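PDB 3DUE: putative periplasmic protein from Bacteroides vulgatus ATCC 8482, which is of unknown function but belongs to the PepSY-like superfamily of bacterial periplasmic proteins, for which an inhibitory role has been suggested. Local coordinates for residues A[63-68]-A[95-100]; A[87-92]-A[108-113]. All coordinates share one frame; numbering follows the deposited sequence.

Overall arrangement
The centre of contact 1, partly buried, is about 3 Å from the centre of the chain; that of contact 2, at the surface, about 17 Å. The two centres are about 15 Å apart. Contact 1 pairs neighbouring strands 62-66 and 94-99 in the middle of the antiparallel sheet, held by backbone hydrogen bonds and a charged face. Contact 2 has no hydrogen bond between its segments: the end of helix 79-88 and its following turn pack on the loop between strands 103-108 and 113-117 through aromatic and aliphatic side chains, with Asn-110 and Ser-109 at the side. Helix 79-88 lies in sequence between the strands of contact 1, and Leu-95 CD1 meets Ser-109 CA at 3.9 Å.

Contact 1. Residues A[63-68]-A[95-100]; sequences TEVNCK and LKIERD. With CAC (cacodylate ion), chain B.
Backbone pairing is the main tie: Val-65 and Ile-97 form an antiparallel hydrogen-bonded pair, with Val-65 N 2.9 Å from Ile-97 O (175° at the hydrogen) and the return bond from Ile-97 N to Val-65 O. Arg-99 N adds a bond to Thr-63 O, and Cys-67 N makes a weak, bent one to Leu-95 O. The short strand axes run at 171° to each other.

Charged and polar groups share the face of Glu-64, Asn-66, Lys-96 and Glu-98. The extended Lys-96 chain, its CG anti to the backbone N (chi1 -177°), runs obliquely over the Asn-66 amide, with CD 3.6 Å from Asn-66 ND2. Its NZ then stands between two carboxylates, 3.9 Å from Glu-64 OE2 and 3.8 Å from Glu-98 OE2; both salt bridges are long. Asn-66 ND2 donates to Glu-64 OE2 at 3.0 Å, the acceptor lying close to the amide plane, a bond that fixes the turn of the carboxamide. Glu-64 and Glu-98 run side by side with OE1 atoms 4.1 Å apart, a closeness that the lysine would be expected to ease.

Apolar contact belongs to the other face, where Val-65 CB meets Ile-97 CG2 at 3.9 Å. Both are buried; Val-65 also touches Leu-54, and Ile-97 Val-106, on the strands to either side. At one end Lys-68 NZ binds cacodylate O1 at 2.7 Å, and Tyr-69 OH also holds this ion, which probably came from the crystallisation liquor. At the other, Arg-99 makes a cation-pi contact with Trp-62.

Side chains alternating between a polar and an apolar face, and classic beta bulges at Thr-63/Glu-64 opposite Glu-55 and Leu-95/Lys-96 opposite Lys-107, are features of antiparallel sheet; by strand order both strands lie mid-sheet in this PepSY-like protein.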
loop_
_atom_site.group_PDB
_atom_site.type_symbol
_atom_site.label_atom_id
_atom_site.label_comp_id
_atom_site.label_asym_id
_atom_site.label_seq_id
_atom_site.Cartn_x
_atom_site.Cartn_y
_atom_site.Cartn_z
ATOM N N THR A 63 1.001 2.734 -4.190
ATOM C CA THR A 63 1.524 3.775 -3.288
ATOM C C THR A 63 1.115 3.518 -1.834
ATOM O O THR A 63 1.748 4.025 -0.922
ATOM C CB THR A 63 1.097 5.175 -3.752
ATOM O OG1 THR A 63 -0.331 5.234 -3.853
ATOM C CG2 THR A 63 1.693 5.456 -5.104
ATOM N N GLU A 64 0.099 2.692 -1.617
ATOM C CA GLU A 64 -0.330 2.281 -0.285
ATOM C C GLU A 64 -0.926 0.871 -0.290
ATOM O O GLU A 64 -1.772 0.534 -1.124
ATOM C CB GLU A 64 -1.335 3.276 0.325
ATOM C CG GLU A 64 -1.753 2.930 1.736
ATOM C CD GLU A 64 -2.739 3.925 2.359
ATOM O OE1 GLU A 64 -2.775 5.081 1.940
ATOM O OE2 GLU A 64 -3.469 3.558 3.288
ATOM N N VAL A 65 -0.478 0.053 0.663
ATOM C CA VAL A 65 -1.017 -1.287 0.907
ATOM C C VAL A 65 -1.310 -1.276 2.410
ATOM O O VAL A 65 -0.430 -1.439 3.228
ATOM C CB VAL A 65 -0.065 -2.411 0.494
ATOM C CG1 VAL A 65 -0.671 -3.790 0.793
ATOM C CG2 VAL A 65 0.264 -2.272 -0.966
ATOM N N ASN A 66 -2.563 -1.002 2.745
ATOM C CA ASN A 66 -2.997 -0.846 4.129
ATOM C C ASN A 66 -3.829 -2.048 4.542
ATOM O O ASN A 66 -5.080 -2.100 4.323
ATOM C CB ASN A 66 -3.759 0.471 4.223
ATOM C CG ASN A 66 -4.165 0.837 5.581
ATOM O OD1 ASN A 66 -4.315 -0.020 6.492
ATOM N ND2 ASN A 66 -4.396 2.132 5.763
ATOM N N CYS A 67 -3.124 -3.034 5.112
ATOM C CA CYS A 67 -3.728 -4.288 5.556
ATOM C C CYS A 67 -3.893 -4.344 7.073
ATOM O O CYS A 67 -3.529 -5.311 7.712
ATOM C CB CYS A 67 -2.918 -5.482 4.997
ATOM S SG CYS A 67 -3.049 -5.565 3.231
ATOM N N LYS A 68 -4.435 -3.268 7.651
ATOM C CA LYS A 68 -4.579 -3.179 9.114
ATOM C C LYS A 68 -5.525 -4.235 9.700
ATOM O O LYS A 68 -5.526 -4.451 10.897
ATOM C CB LYS A 68 -5.021 -1.758 9.533
ATOM C CG LYS A 68 -6.490 -1.463 9.248
ATOM C CD LYS A 68 -6.957 -0.099 9.830
ATOM C CE LYS A 68 -6.578 1.081 8.996
ATOM N NZ LYS A 68 -7.303 1.068 7.721
ATOM N N LEU A 95 1.523 -4.129 9.074
ATOM C CA LEU A 95 0.107 -3.797 8.870
ATOM C C LEU A 95 -0.079 -2.860 7.680
ATOM O O LEU A 95 -1.098 -2.938 6.964
ATOM C CB LEU A 95 -0.522 -3.176 10.125
ATOM C CG LEU A 95 -0.599 -4.125 11.333
ATOM C CD1 LEU A 95 -1.418 -3.475 12.450
ATOM C CD2 LEU A 95 -1.213 -5.478 10.919
ATOM N N LYS A 96 0.919 -2.017 7.440
ATOM C CA LYS A 96 0.808 -1.025 6.385
ATOM C C LYS A 96 2.155 -0.579 5.768
ATOM O O LYS A 96 3.168 -0.472 6.430
ATOM C CB LYS A 96 0.053 0.172 6.944
ATOM C CG LYS A 96 -0.211 1.272 5.950
ATOM C CD LYS A 96 -0.967 2.387 6.654
ATOM C CE LYS A 96 -1.009 3.681 5.860
ATOM N NZ LYS A 96 -1.833 4.727 6.663
ATOM N N ILE A 97 2.155 -0.363 4.463
ATOM C CA ILE A 97 3.315 0.184 3.782
ATOM C C ILE A 97 2.798 1.226 2.796
ATOM O O ILE A 97 1.738 1.031 2.195
ATOM C CB ILE A 97 4.180 -0.911 3.140
ATOM C CG1 ILE A 97 5.455 -0.302 2.541
ATOM C CG2 ILE A 97 3.373 -1.762 2.119
ATOM C CD1 ILE A 97 6.426 -1.327 2.079
ATOM N N GLU A 98 3.479 2.370 2.734
ATOM C CA GLU A 98 3.113 3.431 1.812
ATOM C C GLU A 98 4.420 3.897 1.176
ATOM O O GLU A 98 5.477 3.754 1.780
ATOM C CB GLU A 98 2.529 4.625 2.537
ATOM C CG GLU A 98 1.628 4.353 3.662
ATOM C CD GLU A 98 1.294 5.630 4.409
ATOM O OE1 GLU A 98 0.627 6.484 3.795
ATOM O OE2 GLU A 98 1.694 5.772 5.610
ATOM N N ARG A 99 4.357 4.453 -0.018
ATOM C CA ARG A 99 5.551 5.014 -0.631
ATOM C C ARG A 99 5.198 6.125 -1.571
ATOM O O ARG A 99 4.066 6.219 -2.063
ATOM C CB ARG A 99 6.321 3.958 -1.404
ATOM C CG ARG A 99 5.555 3.352 -2.552
ATOM C CD ARG A 99 6.389 2.226 -3.199
ATOM N NE ARG A 99 5.576 1.598 -4.240
ATOM C CZ ARG A 99 6.009 0.668 -5.070
ATOM N NH1 ARG A 99 7.269 0.296 -5.042
ATOM N NH2 ARG A 99 5.180 0.115 -5.944
ATOM N N ASP A 100 6.180 6.991 -1.781
ATOM C CA ASP A 100 6.120 7.985 -2.863
ATOM C C ASP A 100 7.429 7.786 -3.680
ATOM O O ASP A 100 8.023 6.672 -3.688
ATOM C CB ASP A 100 5.890 9.407 -2.326
ATOM C CG ASP A 100 6.944 9.861 -1.376
ATOM O OD1 ASP A 100 8.043 9.270 -1.319
ATOM O OD2 ASP A 100 6.676 10.850 -0.668
HETATM AS AS CAC B . -10.964 1.597 6.424
HETATM O O1 CAC B . -10.000 1.104 7.805
HETATM O O2 CAC B . -9.960 1.552 4.984
HETATM C C1 CAC B . -12.494 0.395 6.084
HETATM C C2 CAC B . -11.520 3.443 6.727
#

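Contact 2. Residues A[87-92]-A[108-113]; sequences TNYPDA and LSNGWE
Asn-110 OD1 accepts the backbone N of Trp-112 at 3.1 Å, closing an Asx turn, while the ND2 of the same amide reaches across to Tyr-89 CD1 at 3.6 Å. The Trp-112 N-H is aimed fairly straight at OD1, but stands above the carbonyl plane. With CG set between the backbone N and carbonyl carbon (chi1 68°), Asn-110 swings its amide toward the tyrosine; the amide and ring planes are 89° apart.

Tyr-89 lies just beyond helix 79-88 and opens a type I turn to Ala-92; facing it is another type I turn, Leu-108 to Gly-111, in the loop of the beta hairpin 103-108/113-117. Leu-108 CD1 comes to 3.6 Å from Tyr-89 CD2, and on the opposite side of the ring Tyr-89 CE1 lies over one face of the Trp-112 indole, 4.0 Å from CG. Those two rings are near parallel (26°) but slid apart, with the tyrosine and indole five-membered ring centroids 5.2 Å apart. Ile-125 touches both aromatic side chains.

Ala-92 CB packs against Leu-108 CB at 4.2 Å, and Ser-109 OG, which bonds to Lys-93 N, passes 3.5 Å from Ala-92 CA.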
loop_
_atom_site.group_PDB
_atom_site.type_symbol
_atom_site.label_atom_id
_atom_site.label_comp_id
_atom_site.label_asym_id
_atom_site.label_seq_id
_atom_site.Cartn_x
_atom_site.Cartn_y
_atom_site.Cartn_z
ATOM N N THR A 87 15.088 -8.758 11.241
ATOM C CA THR A 87 16.186 -8.681 12.214
ATOM C C THR A 87 15.798 -7.913 13.488
ATOM O O THR A 87 15.957 -8.402 14.612
ATOM C CB THR A 87 17.388 -7.962 11.596
ATOM O OG1 THR A 87 17.774 -8.622 10.386
ATOM C CG2 THR A 87 18.566 -7.896 12.550
ATOM N N ASN A 88 15.256 -6.712 13.292
ATOM C CA ASN A 88 14.960 -5.791 14.374
ATOM C C ASN A 88 13.633 -5.964 15.110
ATOM O O ASN A 88 13.548 -5.582 16.283
ATOM C CB ASN A 88 15.123 -4.351 13.853
ATOM C CG ASN A 88 16.560 -4.053 13.461
ATOM O OD1 ASN A 88 17.417 -3.895 14.332
ATOM N ND2 ASN A 88 16.840 -3.989 12.157
ATOM N N TYR A 89 12.630 -6.549 14.451
ATOM C CA TYR A 89 11.289 -6.783 15.044
ATOM C C TYR A 89 10.776 -8.174 14.598
ATOM O O TYR A 89 9.766 -8.287 13.897
ATOM C CB TYR A 89 10.332 -5.671 14.584
ATOM C CG TYR A 89 10.890 -4.277 14.793
ATOM C CD1 TYR A 89 10.872 -3.686 16.040
ATOM C CD2 TYR A 89 11.461 -3.567 13.739
ATOM C CE1 TYR A 89 11.405 -2.423 16.236
ATOM C CE2 TYR A 89 11.975 -2.311 13.917
ATOM C CZ TYR A 89 11.949 -1.745 15.167
ATOM O OH TYR A 89 12.470 -0.486 15.361
ATOM N N PRO A 90 11.453 -9.248 15.044
ATOM C CA PRO A 90 11.210 -10.616 14.540
ATOM C C PRO A 90 9.799 -11.194 14.638
ATOM O O PRO A 90 9.437 -12.061 13.830
ATOM C CB PRO A 90 12.150 -11.480 15.391
ATOM C CG PRO A 90 13.114 -10.552 16.028
ATOM C CD PRO A 90 12.471 -9.225 16.117
ATOM N N ASP A 91 9.037 -10.758 15.635
ATOM C CA ASP A 91 7.690 -11.271 15.842
ATOM C C ASP A 91 6.549 -10.357 15.365
ATOM O O ASP A 91 5.388 -10.766 15.367
ATOM C CB ASP A 91 7.533 -11.628 17.314
ATOM C CG ASP A 91 8.441 -12.778 17.724
ATOM O OD1 ASP A 91 8.512 -13.761 16.943
ATOM O OD2 ASP A 91 9.054 -12.700 18.813
ATOM N N ALA A 92 6.879 -9.146 14.920
ATOM C CA ALA A 92 5.880 -8.211 14.443
ATOM C C ALA A 92 5.480 -8.580 13.027
ATOM O O ALA A 92 6.222 -9.268 12.303
ATOM C CB ALA A 92 6.422 -6.789 14.465
ATOM N N LEU A 108 4.144 -1.358 11.740
ATOM C CA LEU A 108 4.157 -2.728 12.250
ATOM C C LEU A 108 3.098 -2.927 13.333
ATOM O O LEU A 108 2.722 -1.961 14.028
ATOM C CB LEU A 108 5.544 -3.088 12.802
ATOM C CG LEU A 108 6.774 -2.875 11.879
ATOM C CD1 LEU A 108 8.046 -3.301 12.570
ATOM C CD2 LEU A 108 6.589 -3.631 10.585
ATOM N N SER A 109 2.725 -4.197 13.537
ATOM C CA SER A 109 1.691 -4.578 14.512
ATOM C C SER A 109 2.041 -4.172 15.919
ATOM O O SER A 109 1.155 -4.009 16.740
ATOM C CB SER A 109 1.417 -6.093 14.481
ATOM O OG SER A 109 2.617 -6.842 14.634
ATOM N N ASN A 110 3.338 -4.047 16.214
ATOM C CA ASN A 110 3.799 -3.664 17.529
ATOM C C ASN A 110 3.855 -2.142 17.779
ATOM O O ASN A 110 4.382 -1.719 18.802
ATOM C CB ASN A 110 5.157 -4.302 17.820
ATOM C CG ASN A 110 6.270 -3.745 16.951
ATOM O OD1 ASN A 110 6.041 -2.882 16.090
ATOM N ND2 ASN A 110 7.500 -4.217 17.191
ATOM N N GLY A 111 3.263 -1.354 16.876
ATOM C CA GLY A 111 3.231 0.105 17.007
ATOM C C GLY A 111 4.409 0.891 16.429
ATOM O O GLY A 111 4.374 2.120 16.353
ATOM N N TRP A 112 5.477 0.202 16.058
ATOM C CA TRP A 112 6.618 0.888 15.469
ATOM C C TRP A 112 6.386 1.288 14.013
ATOM O O TRP A 112 5.850 0.501 13.209
ATOM C CB TRP A 112 7.892 0.039 15.621
ATOM C CG TRP A 112 8.374 0.094 17.007
ATOM C CD1 TRP A 112 8.074 -0.768 18.019
ATOM C CD2 TRP A 112 9.177 1.128 17.587
ATOM N NE1 TRP A 112 8.677 -0.356 19.187
ATOM C CE2 TRP A 112 9.356 0.808 18.943
ATOM C CE3 TRP A 112 9.775 2.283 17.081
ATOM C CZ2 TRP A 112 10.104 1.614 19.812
ATOM C CZ3 TRP A 112 10.521 3.075 17.933
ATOM C CH2 TRP A 112 10.685 2.734 19.286
ATOM N N GLU A 113 6.806 2.519 13.695
ATOM C CA GLU A 113 6.749 3.082 12.358
ATOM C C GLU A 113 8.169 3.412 11.879
ATOM O O GLU A 113 8.932 4.021 12.586
ATOM C CB GLU A 113 5.929 4.362 12.360
ATOM C CG GLU A 113 4.528 4.145 12.848
ATOM C CD GLU A 113 3.683 5.414 12.783
ATOM O OE1 GLU A 113 3.690 6.078 11.722
ATOM O OE2 GLU A 113 3.002 5.727 13.770
#